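Local structure of FG41 Malonate Semialdehyde Decarboxylase (3MLC) at residues Pro1-Asp6 with Arg38-Thr43; Asp21-Ala26 with Glu90-Ile95; Glu29-Pro34 with Gln82-Ala87; Val66-Phe71 with Ser100-Ala105; Thr72-Thr77 with Ile106-Pro111. The protein is an enzyme of the tautomerase superfamily, with paired beta-alpha-beta units in each chain and three chains in the assembly. One frame throughout, in Å; residues are numbered along the deposited sequence.

Interaction 1 of 5, residues Pro1-Asp6 with Arg38-Thr43. With PR6 (3-chloro-3-oxopropanoic acid), chain F.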
# COMPACT_ATOMS: atom_id res chain seq x y z
N PRO A 1 -3.43 -13.35 3.89
CA PRO A 1 -2.83 -12.02 3.91
C PRO A 1 -2.40 -11.54 2.53
O PRO A 1 -2.10 -12.36 1.66
CB PRO A 1 -1.59 -12.21 4.80
CG PRO A 1 -1.23 -13.65 4.64
CD PRO A 1 -2.52 -14.38 4.42
N LEU A 2 -2.39 -10.23 2.34
CA LEU A 2 -1.89 -9.63 1.09
C LEU A 2 -0.49 -9.08 1.30
O LEU A 2 -0.26 -8.25 2.19
CB LEU A 2 -2.84 -8.53 0.60
CG LEU A 2 -2.46 -7.78 -0.69
CD1 LEU A 2 -2.52 -8.69 -1.92
CD2 LEU A 2 -3.36 -6.57 -0.87
N ILE A 3 0.50 -9.52 0.48
CA ILE A 3 1.90 -9.13 0.58
C ILE A 3 2.31 -8.29 -0.62
O ILE A 3 2.13 -8.69 -1.76
CB ILE A 3 2.90 -10.36 0.71
CG1 ILE A 3 2.36 -11.44 1.65
CG2 ILE A 3 4.30 -9.91 1.11
CD1 ILE A 3 1.91 -10.93 3.02
N ARG A 4 2.87 -7.11 -0.33
CA ARG A 4 3.46 -6.29 -1.36
C ARG A 4 4.96 -6.36 -1.20
O ARG A 4 5.51 -5.95 -0.17
CB ARG A 4 2.94 -4.84 -1.27
CG ARG A 4 1.50 -4.71 -1.65
CD ARG A 4 0.92 -3.36 -1.28
NE ARG A 4 -0.53 -3.33 -1.51
CZ ARG A 4 -1.12 -2.90 -2.64
NH1 ARG A 4 -0.36 -2.45 -3.64
NH2 ARG A 4 -2.46 -2.94 -2.77
N ILE A 5 5.61 -6.92 -2.21
CA ILE A 5 7.06 -7.02 -2.18
C ILE A 5 7.58 -6.01 -3.18
O ILE A 5 7.36 -6.14 -4.38
CB ILE A 5 7.56 -8.45 -2.57
CG1 ILE A 5 7.07 -9.49 -1.55
CG2 ILE A 5 9.10 -8.48 -2.71
CD1 ILE A 5 6.73 -10.86 -2.14
N ASP A 6 8.28 -5.00 -2.69
CA ASP A 6 8.87 -4.03 -3.59
C ASP A 6 10.37 -4.16 -3.57
O ASP A 6 11.00 -4.09 -2.52
CB ASP A 6 8.43 -2.61 -3.23
CG ASP A 6 7.01 -2.33 -3.64
OD1 ASP A 6 6.79 -1.59 -4.63
OD2 ASP A 6 6.10 -2.81 -2.94
N ARG A 38 -2.25 -17.55 -0.63
CA ARG A 38 -1.12 -16.86 -1.21
C ARG A 38 -1.54 -15.74 -2.15
O ARG A 38 -2.09 -16.01 -3.25
CB ARG A 38 -0.25 -17.84 -2.00
CG ARG A 38 0.95 -17.17 -2.59
CD ARG A 38 1.86 -18.20 -3.21
NE ARG A 38 3.03 -17.54 -3.71
CZ ARG A 38 4.14 -18.13 -4.16
NH1 ARG A 38 4.25 -19.46 -4.19
NH2 ARG A 38 5.15 -17.37 -4.57
N PHE A 39 -1.25 -14.51 -1.72
CA PHE A 39 -1.61 -13.27 -2.42
C PHE A 39 -0.49 -12.26 -2.31
O PHE A 39 -0.24 -11.72 -1.24
CB PHE A 39 -2.93 -12.70 -1.85
CG PHE A 39 -3.98 -13.73 -1.73
CD1 PHE A 39 -4.13 -14.47 -0.53
CD2 PHE A 39 -4.75 -14.08 -2.84
CE1 PHE A 39 -5.09 -15.46 -0.43
CE2 PHE A 39 -5.69 -15.09 -2.74
CZ PHE A 39 -5.86 -15.79 -1.54
N GLN A 40 0.17 -11.99 -3.45
CA GLN A 40 1.39 -11.23 -3.49
C GLN A 40 1.45 -10.35 -4.72
O GLN A 40 1.06 -10.76 -5.81
CB GLN A 40 2.63 -12.16 -3.49
CG GLN A 40 2.63 -13.23 -2.36
CD GLN A 40 3.94 -13.99 -2.23
OE1 GLN A 40 4.64 -14.24 -3.21
NE2 GLN A 40 4.27 -14.37 -1.00
N ILE A 41 1.93 -9.12 -4.55
CA ILE A 41 2.18 -8.22 -5.66
C ILE A 41 3.66 -7.87 -5.65
O ILE A 41 4.12 -7.13 -4.78
CB ILE A 41 1.28 -6.91 -5.61
CG1 ILE A 41 -0.22 -7.27 -5.66
CG2 ILE A 41 1.64 -5.97 -6.74
CD1 ILE A 41 -1.20 -6.17 -5.17
N LEU A 42 4.39 -8.37 -6.65
CA LEU A 42 5.81 -8.08 -6.81
C LEU A 42 6.03 -6.85 -7.65
O LEU A 42 5.62 -6.84 -8.81
CB LEU A 42 6.49 -9.24 -7.51
CG LEU A 42 7.05 -10.36 -6.65
CD1 LEU A 42 7.09 -11.67 -7.45
CD2 LEU A 42 8.44 -9.96 -6.16
N THR A 43 6.66 -5.82 -7.10
CA THR A 43 6.98 -4.64 -7.91
C THR A 43 8.47 -4.32 -7.91
O THR A 43 9.11 -4.30 -6.85
CB THR A 43 6.14 -3.42 -7.52
OG1 THR A 43 4.78 -3.82 -7.30
CG2 THR A 43 6.19 -2.37 -8.61
CAH PR6 F . -4.68 -13.33 4.41
OAI PR6 F . -5.12 -14.44 4.48
CAJ PR6 F . -5.59 -12.16 4.62
CAK PR6 F . -5.91 -12.17 6.11
OAL PR6 F . -6.97 -12.64 6.44
OAM PR6 F . -5.05 -11.81 6.89
O HOH W 1 -0.42 -14.34 0.99
O HOH W 2 4.41 -4.32 -4.68
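P1 N, the chain terminus, is covalently bonded to CAH of PR6 at 1.4 Å, while the carbonyl oxygen of the same proline turns to F39. P1 O lies at the edge of the F39 ring, in its plane, and the two main chains are joined through a water, which is hydrogen-bonded to P1 O at 2.7 Å and to F39 N at 2.8 Å. Beyond this point a parallel ladder takes over. I3 and I5 each donate to and accept from 39-43, the bond from T43 N to I5 O being 2.8 Å long and nearly straight (172°).

R4 and I41 run side by side on one face. The extended I41 chain (chi2 162°) places CD1 4.0 Å above the guanidinium plane of R4, toward its rim, while R4 NH1 makes a salt bridge to D6 of the second subunit. D6 OD1 meets T43 CB at 3.5 Å and is hydrogen-bonded to H45; a second water links D6 OD2, T43 OG1 and I41 O. On the other face, I5 CG2 packs against L42 CD2 at 3.8 Å.

These strands belong to a beta-alpha-beta unit whose helix 14-31 covers I3 and Q40. Strand 2-8 lies between 39-45 and the antiparallel strand 66-73, and F39 and Q40 continue the sheet into the second subunit.

Interaction 2 of 5, residues Asp21-Ala26 with Glu90-Ile95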
# COMPACT_ATOMS: atom_id res chain seq x y z
N ASP A 21 8.43 -16.92 -3.25
CA ASP A 21 8.37 -18.26 -2.65
C ASP A 21 8.83 -18.34 -1.19
O ASP A 21 8.13 -18.90 -0.35
CB ASP A 21 9.14 -19.26 -3.51
CG ASP A 21 8.47 -19.51 -4.86
OD1 ASP A 21 9.14 -20.03 -5.76
OD2 ASP A 21 7.27 -19.17 -5.02
N ALA A 22 10.01 -17.77 -0.92
CA ALA A 22 10.59 -17.72 0.42
C ALA A 22 9.74 -16.97 1.44
O ALA A 22 9.48 -17.48 2.54
CB ALA A 22 12.03 -17.16 0.35
N VAL A 23 9.26 -15.78 1.07
CA VAL A 23 8.39 -14.95 1.92
C VAL A 23 7.14 -15.74 2.25
O VAL A 23 6.67 -15.70 3.38
CB VAL A 23 8.01 -13.57 1.26
CG1 VAL A 23 6.88 -12.83 2.05
CG2 VAL A 23 9.24 -12.67 1.13
N HIS A 24 6.63 -16.48 1.27
CA HIS A 24 5.41 -17.25 1.42
C HIS A 24 5.60 -18.53 2.22
O HIS A 24 4.76 -18.87 3.06
CB HIS A 24 4.78 -17.59 0.05
CG HIS A 24 3.53 -18.40 0.17
ND1 HIS A 24 2.38 -17.91 0.77
CD2 HIS A 24 3.24 -19.67 -0.21
CE1 HIS A 24 1.45 -18.86 0.77
NE2 HIS A 24 1.94 -19.92 0.17
N ASP A 25 6.68 -19.25 1.94
CA ASP A 25 7.00 -20.46 2.72
C ASP A 25 7.10 -20.09 4.19
O ASP A 25 6.60 -20.83 5.05
CB ASP A 25 8.33 -21.13 2.28
CG ASP A 25 8.30 -21.64 0.83
OD1 ASP A 25 7.22 -22.09 0.37
OD2 ASP A 25 9.37 -21.59 0.15
N ALA A 26 7.73 -18.95 4.47
CA ALA A 26 7.96 -18.50 5.82
C ALA A 26 6.66 -18.17 6.56
O ALA A 26 6.52 -18.52 7.73
CB ALA A 26 8.94 -17.33 5.85
N GLU A 90 15.75 -15.31 7.27
CA GLU A 90 16.55 -16.53 7.13
C GLU A 90 16.13 -17.35 5.90
O GLU A 90 16.96 -17.99 5.29
CB GLU A 90 16.65 -17.34 8.47
CG GLU A 90 15.34 -17.95 9.05
CD GLU A 90 15.26 -17.99 10.62
OE1 GLU A 90 14.29 -18.58 11.13
OE2 GLU A 90 16.12 -17.41 11.34
N SER A 91 14.85 -17.27 5.50
CA SER A 91 14.38 -17.90 4.26
C SER A 91 14.97 -17.27 3.00
O SER A 91 15.02 -17.93 1.95
CB SER A 91 12.86 -17.85 4.13
OG SER A 91 12.24 -18.88 4.89
N LEU A 92 15.42 -16.02 3.11
CA LEU A 92 15.94 -15.25 1.97
C LEU A 92 17.45 -15.27 1.79
O LEU A 92 17.96 -14.99 0.70
CB LEU A 92 15.46 -13.79 2.07
CG LEU A 92 13.98 -13.42 1.98
CD1 LEU A 92 13.77 -11.92 2.22
CD2 LEU A 92 13.39 -13.81 0.63
N ALA A 93 18.18 -15.58 2.86
CA ALA A 93 19.65 -15.61 2.81
C ALA A 93 20.20 -16.61 1.78
O ALA A 93 20.96 -16.20 0.88
CB ALA A 93 20.24 -15.86 4.20
N PRO A 94 19.81 -17.90 1.86
CA PRO A 94 20.34 -18.85 0.87
C PRO A 94 19.95 -18.48 -0.56
O PRO A 94 20.56 -18.98 -1.51
CB PRO A 94 19.69 -20.18 1.27
CG PRO A 94 18.47 -19.79 2.02
CD PRO A 94 18.91 -18.58 2.80
N ILE A 95 18.96 -17.61 -0.71
CA ILE A 95 18.44 -17.21 -2.02
C ILE A 95 19.10 -15.93 -2.61
O ILE A 95 18.78 -15.54 -3.74
CB ILE A 95 16.87 -17.20 -2.01
CG1 ILE A 95 16.34 -18.51 -2.61
CG2 ILE A 95 16.28 -15.99 -2.71
CD1 ILE A 95 16.44 -19.75 -1.68
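S91 meets helix 14-31 at both atoms of its short side chain. Its CB rests 3.9 Å from A22 CB and close to A22 O. One bond further, OG touches A26 CB at 3.8 Å, so the serine spans the A22 and A26 turn of the partner helix. With OG beside the backbone N (chi1 -81°), the hydroxyl also turns back to its own helix, where it makes a weak hydrogen bond to A87 O.

A22 CB is met from two directions, by S91 O at 3.5 Å and by L92 CD2 at 3.6 Å. The same leucine methyl reaches V23 CG2 more distantly, at 4.3 Å, and L92 and V23 both go on to pack against I68 of strand 66-73.

Helices 14-31 and 78-92, side by side against the sheet, approach through small residues, with A22 CA and S91 CA only 5.4 Å apart. Contact here rests on methyl and methylene groups meeting carbonyl oxygens and one another, the hydroxyl's bond being a weak one within its own helix, so close fit, rather than directed polar bonds, probably sets the spacing.

Interaction 3 of 5, residues Glu29-Pro34 with Gln82-Ala87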
# COMPACT_ATOMS: atom_id res chain seq x y z
N GLU A 29 4.99 -21.38 7.39
CA GLU A 29 5.68 -21.91 8.56
C GLU A 29 5.21 -21.33 9.89
O GLU A 29 4.77 -22.07 10.77
CB GLU A 29 7.18 -21.68 8.47
CG GLU A 29 7.94 -22.62 7.55
CD GLU A 29 9.43 -22.62 7.86
OE1 GLU A 29 10.24 -22.87 6.93
OE2 GLU A 29 9.77 -22.36 9.04
N VAL A 30 5.32 -20.01 10.07
CA VAL A 30 4.98 -19.41 11.37
C VAL A 30 3.49 -19.13 11.58
O VAL A 30 2.96 -19.36 12.67
CB VAL A 30 5.93 -18.22 11.76
CG1 VAL A 30 6.47 -17.51 10.54
CG2 VAL A 30 5.27 -17.24 12.75
N LEU A 31 2.80 -18.67 10.55
CA LEU A 31 1.37 -18.36 10.73
C LEU A 31 0.49 -19.61 10.68
O LEU A 31 -0.65 -19.58 11.12
CB LEU A 31 0.90 -17.30 9.72
CG LEU A 31 1.17 -15.81 9.99
CD1 LEU A 31 2.55 -15.43 9.54
CD2 LEU A 31 0.16 -14.93 9.27
N ALA A 32 1.03 -20.70 10.13
CA ALA A 32 0.30 -21.94 9.88
C ALA A 32 -0.90 -21.66 9.00
O ALA A 32 -2.00 -22.22 9.15
CB ALA A 32 -0.11 -22.62 11.18
N ILE A 33 -0.69 -20.79 8.06
CA ILE A 33 -1.69 -20.40 7.14
C ILE A 33 -1.76 -21.40 6.00
O ILE A 33 -0.76 -22.01 5.66
CB ILE A 33 -1.42 -18.97 6.74
CG1 ILE A 33 -2.61 -18.09 7.03
CG2 ILE A 33 -0.69 -18.80 5.45
CD1 ILE A 33 -2.41 -16.71 6.67
N PRO A 34 -2.94 -21.62 5.44
CA PRO A 34 -3.08 -22.62 4.39
C PRO A 34 -2.11 -22.39 3.27
O PRO A 34 -1.66 -21.30 3.09
CB PRO A 34 -4.51 -22.42 3.92
CG PRO A 34 -5.18 -21.82 5.00
CD PRO A 34 -4.24 -21.10 5.85
N GLN A 82 7.56 -11.37 15.59
CA GLN A 82 9.02 -11.54 15.70
C GLN A 82 9.53 -12.81 15.00
O GLN A 82 10.59 -12.80 14.36
CB GLN A 82 9.47 -11.57 17.16
CG GLN A 82 9.35 -10.27 17.90
CD GLN A 82 9.99 -10.34 19.27
OE1 GLN A 82 9.32 -10.61 20.29
NE2 GLN A 82 11.30 -10.12 19.32
N ARG A 83 8.78 -13.90 15.15
CA ARG A 83 9.07 -15.15 14.42
C ARG A 83 8.86 -15.01 12.91
O ARG A 83 9.61 -15.63 12.14
CB ARG A 83 8.26 -16.34 14.98
CG ARG A 83 8.58 -16.70 16.44
CD ARG A 83 7.63 -17.76 17.07
NE ARG A 83 7.45 -18.95 16.22
CZ ARG A 83 6.27 -19.48 15.88
NH1 ARG A 83 5.13 -18.98 16.35
NH2 ARG A 83 6.24 -20.55 15.08
N VAL A 84 7.87 -14.21 12.49
CA VAL A 84 7.66 -13.90 11.06
C VAL A 84 8.85 -13.14 10.49
O VAL A 84 9.35 -13.51 9.42
CB VAL A 84 6.35 -13.10 10.74
CG1 VAL A 84 6.36 -12.57 9.30
CG2 VAL A 84 5.13 -13.95 10.94
N PHE A 85 9.33 -12.12 11.20
CA PHE A 85 10.48 -11.32 10.72
C PHE A 85 11.74 -12.17 10.54
O PHE A 85 12.50 -11.99 9.58
CB PHE A 85 10.79 -10.15 11.67
CG PHE A 85 9.65 -9.17 11.89
CD1 PHE A 85 8.78 -8.80 10.84
CD2 PHE A 85 9.47 -8.57 13.14
CE1 PHE A 85 7.74 -7.90 11.05
CE2 PHE A 85 8.42 -7.64 13.36
CZ PHE A 85 7.55 -7.31 12.30
N ALA A 86 11.96 -13.07 11.50
CA ALA A 86 13.14 -13.96 11.50
C ALA A 86 13.06 -14.99 10.39
O ALA A 86 14.03 -15.16 9.65
CB ALA A 86 13.31 -14.66 12.85
N ALA A 87 11.91 -15.66 10.28
CA ALA A 87 11.74 -16.72 9.28
C ALA A 87 11.88 -16.20 7.85
O ALA A 87 12.54 -16.84 7.04
CB ALA A 87 10.41 -17.44 9.46
O HOH W 3 4.83 -22.61 13.78
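V30 fits against one turn of helix 78-92, and both its methyls meet V84. CG2 lies 3.8 Å from V84 CG2 and also touches R83 CB at 3.8 Å, while CG1 reaches on to A87 CB at 4.1 Å. A chi1 of 29°, off a staggered position, turns both methyls to V84. The inner side is crowded: V84 CG2 lies beside V30 and is also met by L31 CD1 at 3.3 Å, nearer than usual for two methyl groups, so the exact spacing is doubtful. V84 packs on L27 as well, and L31 reaches R76.

Toward solvent the contact is looser and more polar. R83 bends at chi3 (49°) and folds its guanidinium back over V30, whose CG2 sits 3.9 Å above the plane, over its centre. At the edge of that group, in plane, lies a water that accepts from R83 NH2 at 2.8 Å and donates to E29 O at 3.1 Å. R83 also touches a crystal neighbour, so its pose may owe something to the lattice.

Helix 14-31 ends at L31, and A32, with positive phi, turns the chain away from helix 78-92. The joint between the two helices is therefore apolar inside and water-bridged outside: the arginine offers a flat face to a valine methyl, while NH2 binds a water that passes the link on to E29 O.

Interaction 4 of 5, residues Val66-Phe71 with Ser100-Ala105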
# COMPACT_ATOMS: atom_id res chain seq x y z
N VAL A 66 15.02 -5.09 -0.55
CA VAL A 66 13.73 -5.75 -0.69
C VAL A 66 12.84 -5.25 0.44
O VAL A 66 13.14 -5.47 1.60
CB VAL A 66 13.85 -7.29 -0.61
CG1 VAL A 66 12.49 -7.99 -0.83
CG2 VAL A 66 14.87 -7.79 -1.62
N ILE A 67 11.73 -4.59 0.09
CA ILE A 67 10.77 -4.11 1.07
C ILE A 67 9.54 -4.99 1.01
O ILE A 67 8.97 -5.19 -0.07
CB ILE A 67 10.40 -2.60 0.88
CG1 ILE A 67 11.66 -1.72 0.94
CG2 ILE A 67 9.37 -2.16 1.92
CD1 ILE A 67 11.37 -0.24 1.00
N ILE A 68 9.13 -5.49 2.17
CA ILE A 68 8.07 -6.47 2.29
C ILE A 68 7.02 -5.91 3.24
O ILE A 68 7.30 -5.66 4.38
CB ILE A 68 8.62 -7.84 2.80
CG1 ILE A 68 9.60 -8.45 1.79
CG2 ILE A 68 7.49 -8.82 3.12
CD1 ILE A 68 10.66 -9.36 2.40
N HIS A 69 5.81 -5.70 2.75
CA HIS A 69 4.77 -5.05 3.55
C HIS A 69 3.64 -6.04 3.63
O HIS A 69 3.04 -6.37 2.62
CB HIS A 69 4.31 -3.78 2.83
CG HIS A 69 3.50 -2.84 3.66
ND1 HIS A 69 2.92 -3.18 4.88
CD2 HIS A 69 3.11 -1.57 3.41
CE1 HIS A 69 2.25 -2.15 5.34
NE2 HIS A 69 2.35 -1.15 4.47
N VAL A 70 3.36 -6.51 4.84
CA VAL A 70 2.36 -7.54 5.08
C VAL A 70 1.05 -6.89 5.54
O VAL A 70 1.00 -6.25 6.59
CB VAL A 70 2.87 -8.55 6.20
CG1 VAL A 70 1.86 -9.67 6.48
CG2 VAL A 70 4.22 -9.14 5.82
N PHE A 71 -0.01 -7.07 4.76
CA PHE A 71 -1.35 -6.67 5.19
C PHE A 71 -2.13 -7.89 5.68
O PHE A 71 -2.40 -8.84 4.91
CB PHE A 71 -2.11 -5.94 4.08
CG PHE A 71 -1.42 -4.70 3.59
CD1 PHE A 71 -1.73 -3.45 4.13
CD2 PHE A 71 -0.49 -4.77 2.57
CE1 PHE A 71 -1.12 -2.29 3.67
CE2 PHE A 71 0.14 -3.61 2.09
CZ PHE A 71 -0.19 -2.37 2.63
N SER A 100 20.80 -7.41 5.72
CA SER A 100 20.81 -5.95 5.79
C SER A 100 19.85 -5.28 4.79
O SER A 100 19.45 -4.12 4.97
CB SER A 100 22.23 -5.41 5.57
OG SER A 100 22.77 -5.87 4.34
N ASP A 101 19.49 -6.01 3.74
CA ASP A 101 18.67 -5.47 2.65
C ASP A 101 17.19 -5.84 2.77
O ASP A 101 16.44 -5.71 1.81
CB ASP A 101 19.22 -5.94 1.30
CG ASP A 101 20.65 -5.51 1.05
OD1 ASP A 101 21.17 -4.67 1.81
OD2 ASP A 101 21.26 -6.02 0.08
N VAL A 102 16.77 -6.32 3.94
CA VAL A 102 15.37 -6.71 4.14
C VAL A 102 14.69 -5.71 5.09
O VAL A 102 15.18 -5.46 6.20
CB VAL A 102 15.26 -8.16 4.69
CG1 VAL A 102 13.80 -8.56 4.95
CG2 VAL A 102 15.92 -9.16 3.72
N PHE A 103 13.60 -5.11 4.63
CA PHE A 103 12.77 -4.23 5.45
C PHE A 103 11.35 -4.81 5.45
O PHE A 103 10.79 -5.09 4.40
CB PHE A 103 12.78 -2.80 4.88
CG PHE A 103 11.99 -1.78 5.70
CD1 PHE A 103 12.64 -0.98 6.64
CD2 PHE A 103 10.62 -1.61 5.51
CE1 PHE A 103 11.93 -0.03 7.39
CE2 PHE A 103 9.89 -0.66 6.25
CZ PHE A 103 10.56 0.13 7.19
N ILE A 104 10.80 -5.04 6.63
CA ILE A 104 9.45 -5.60 6.74
C ILE A 104 8.60 -4.70 7.61
O ILE A 104 9.07 -4.12 8.59
CB ILE A 104 9.40 -7.06 7.29
CG1 ILE A 104 10.57 -7.93 6.77
CG2 ILE A 104 8.05 -7.74 6.93
CD1 ILE A 104 10.81 -9.17 7.61
N ALA A 105 7.33 -4.61 7.22
CA ALA A 105 6.29 -3.95 8.00
C ALA A 105 4.97 -4.72 7.93
O ALA A 105 4.67 -5.43 6.95
CB ALA A 105 6.10 -2.52 7.51
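A105 O receives V70 N at 2.7 Å in an almost straight bond (176°), the shortest between these two strands, and the same oxygen lies 3.4 Å from H69 CA in a weaker CA-H...O contact. Four further main-chain bonds complete the parallel ladder, beginning where V66 N donates to D101 O at 2.8 Å.

On one face I68 and I104 lie side by side, I68 CG2 being 4.0 Å from I104 CG2. From the same isoleucine, I68 CD1 crosses to V102 CG1. The two strands are the parallel pair of the beta-alpha-beta unit 66-73, 78-92, 102-109, and helix 78-92 covers this face through I88, L92 and F85.

The opposite face turns to the third subunit. I67 CG2 touches F103 CD2 at 3.8 Å; with F103 CG anti to the backbone nitrogen (chi1 -177°), the ring runs alongside I67 and stacks on F39 of the third subunit. H69, next to A105, meets F71 of the third subunit edge-to-face. Along the outer edge of strand 102-109, I104 and A105 form an antiparallel ladder with that chain.

Interaction 5 of 5, residues Thr72-Thr77 with Ile106-Pro111. With PR6 (3-chloro-3-oxopropanoic acid), chain F.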
# COMPACT_ATOMS: atom_id res chain seq x y z
N THR A 72 -2.52 -7.89 6.94
CA THR A 72 -3.03 -9.08 7.58
C THR A 72 -4.00 -8.83 8.70
O THR A 72 -3.95 -7.83 9.32
CB THR A 72 -1.92 -10.02 7.98
OG1 THR A 72 -2.39 -11.35 7.96
CG2 THR A 72 -1.42 -9.68 9.29
N GLN A 73 -4.95 -9.73 8.87
CA GLN A 73 -5.80 -9.83 10.05
C GLN A 73 -5.08 -9.47 11.33
O GLN A 73 -4.03 -9.97 11.58
CB GLN A 73 -6.30 -11.26 10.16
CG GLN A 73 -7.72 -11.42 9.98
CD GLN A 73 -8.14 -12.84 9.85
OE1 GLN A 73 -8.27 -13.55 10.82
NE2 GLN A 73 -8.40 -13.24 8.66
N ALA A 74 -5.68 -8.62 12.14
CA ALA A 74 -5.27 -8.42 13.52
C ALA A 74 -5.49 -9.74 14.25
O ALA A 74 -6.45 -10.48 13.96
CB ALA A 74 -6.10 -7.31 14.18
N GLY A 75 -4.58 -10.03 15.17
CA GLY A 75 -4.76 -11.15 16.07
C GLY A 75 -3.45 -11.74 16.52
O GLY A 75 -3.35 -12.21 17.65
N ARG A 76 -2.47 -11.72 15.62
CA ARG A 76 -1.15 -12.28 15.86
C ARG A 76 -0.41 -11.57 16.98
O ARG A 76 -0.48 -10.35 17.16
CB ARG A 76 -0.29 -12.27 14.59
CG ARG A 76 -0.29 -13.58 13.78
CD ARG A 76 -1.67 -13.99 13.29
NE ARG A 76 -1.61 -15.02 12.26
CZ ARG A 76 -2.02 -16.28 12.41
NH1 ARG A 76 -2.53 -16.71 13.57
NH2 ARG A 76 -1.92 -17.13 11.39
N THR A 77 0.33 -12.40 17.70
CA THR A 77 1.08 -12.02 18.88
C THR A 77 2.38 -11.29 18.49
O THR A 77 2.86 -11.46 17.37
CB THR A 77 1.34 -13.32 19.68
OG1 THR A 77 0.39 -13.44 20.74
CG2 THR A 77 2.70 -13.34 20.22
N ILE A 106 4.19 -4.60 8.98
CA ILE A 106 2.87 -5.18 9.02
C ILE A 106 1.85 -4.09 9.29
O ILE A 106 2.07 -3.20 10.13
CB ILE A 106 2.74 -6.26 10.13
CG1 ILE A 106 3.83 -7.33 9.97
CG2 ILE A 106 1.28 -6.85 10.16
CD1 ILE A 106 4.12 -8.13 11.23
N THR A 107 0.77 -4.13 8.56
CA THR A 107 -0.36 -3.33 8.84
C THR A 107 -1.63 -4.13 8.81
O THR A 107 -1.78 -5.02 8.03
CB THR A 107 -0.39 -2.00 8.05
OG1 THR A 107 -1.67 -1.75 7.49
CG2 THR A 107 0.63 -1.91 7.05
N GLU A 108 -2.53 -3.82 9.71
CA GLU A 108 -3.52 -4.76 10.15
C GLU A 108 -4.93 -4.33 9.84
O GLU A 108 -5.20 -3.19 9.80
CB GLU A 108 -3.35 -4.99 11.63
CG GLU A 108 -2.36 -6.03 11.97
CD GLU A 108 -2.24 -6.19 13.43
OE1 GLU A 108 -1.65 -7.14 13.88
OE2 GLU A 108 -2.77 -5.35 14.13
N ASN A 109 -5.80 -5.27 9.56
CA ASN A 109 -7.24 -5.09 9.56
C ASN A 109 -7.95 -6.26 10.22
O ASN A 109 -7.36 -6.94 10.98
CB ASN A 109 -7.73 -4.93 8.15
CG ASN A 109 -7.36 -6.08 7.27
OD1 ASN A 109 -6.94 -7.11 7.72
ND2 ASN A 109 -7.53 -5.91 6.01
N ALA A 110 -9.20 -6.51 9.87
CA ALA A 110 -10.02 -7.55 10.46
C ALA A 110 -10.48 -8.61 9.45
O ALA A 110 -10.37 -8.38 8.28
CB ALA A 110 -11.20 -6.91 11.10
N PRO A 111 -11.03 -9.75 9.91
CA PRO A 111 -11.54 -10.81 9.00
C PRO A 111 -12.64 -10.33 8.04
O PRO A 111 -12.72 -10.81 6.90
CB PRO A 111 -12.08 -11.88 9.96
CG PRO A 111 -11.40 -11.63 11.25
CD PRO A 111 -11.11 -10.16 11.33
CAH PR6 F . -4.68 -13.33 4.41
OAI PR6 F . -5.12 -14.44 4.48
CAJ PR6 F . -5.59 -12.16 4.62
CAK PR6 F . -5.91 -12.17 6.11
OAL PR6 F . -6.97 -12.64 6.44
OAM PR6 F . -5.05 -11.81 6.89
O HOH W 4 -1.89 -9.77 13.36
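The amide of Q73 carries P111 on one face, with P111 CG 3.7 Å from Q73 CD and the two side chains crossing at about a right angle. Away from the proline, PR6 OAL stands out of the amide plane and takes a weak bond from Q73 NE2 at 2.7 Å. The other flat group, the carboxylate of E108, has A74 over one face, A74 CA being 3.8 Å from E108 CD. E108 OE1 is bound to K81 in a salt bridge and to a water at 2.7 Å, which also joins Q73 O and R76 N and so ties the turn after strand 66-73 to the neighbouring strand.

PR6 OAM is held twice, by T72 OG1 at 2.9 Å and by Q73 N, also at 2.9 Å and nearly straight (169°). With chi1 at -151°, T72 OG1 swings away from the backbone N, toward PR6, leaving CG2 to pack against I106 CG2. Behind this site the parallel ladder ends with A74 N donating to N109 O at 2.6 Å. The N109 amide binds W114 and, through ND2, I106 O of the second subunit.

Y123 OH adds another bond to PR6. One main-chain N-H and neutral side-chain donors of this strand end thus hold OAM by two bonds and OAL by a weak one, a setting that would probably suit a carboxylate even though no basic residue of the two segments binds it.

Interactions 1 and 4 lie in one sheet, their centres about 11 Å apart, and meet where strands 2-8 and 66-73 adjoin: L2 O to F71 N and D6 N to I67 O are probable hydrogen bonds of 2.8 and 2.7 Å. Interaction 5 prolongs interaction 4 along the same two strands. PR6 joins interactions 1 and 5, tethered at P1 and gripped at T72 and Q73. Interactions 2 and 3, their centres about 11 Å apart, pair the two helices on one face of the sheet. Interaction 2 rests on the strands through V23 and L92, whereas interaction 3 reaches toward PR6, the side chain of L31 lying about 7 Å from it.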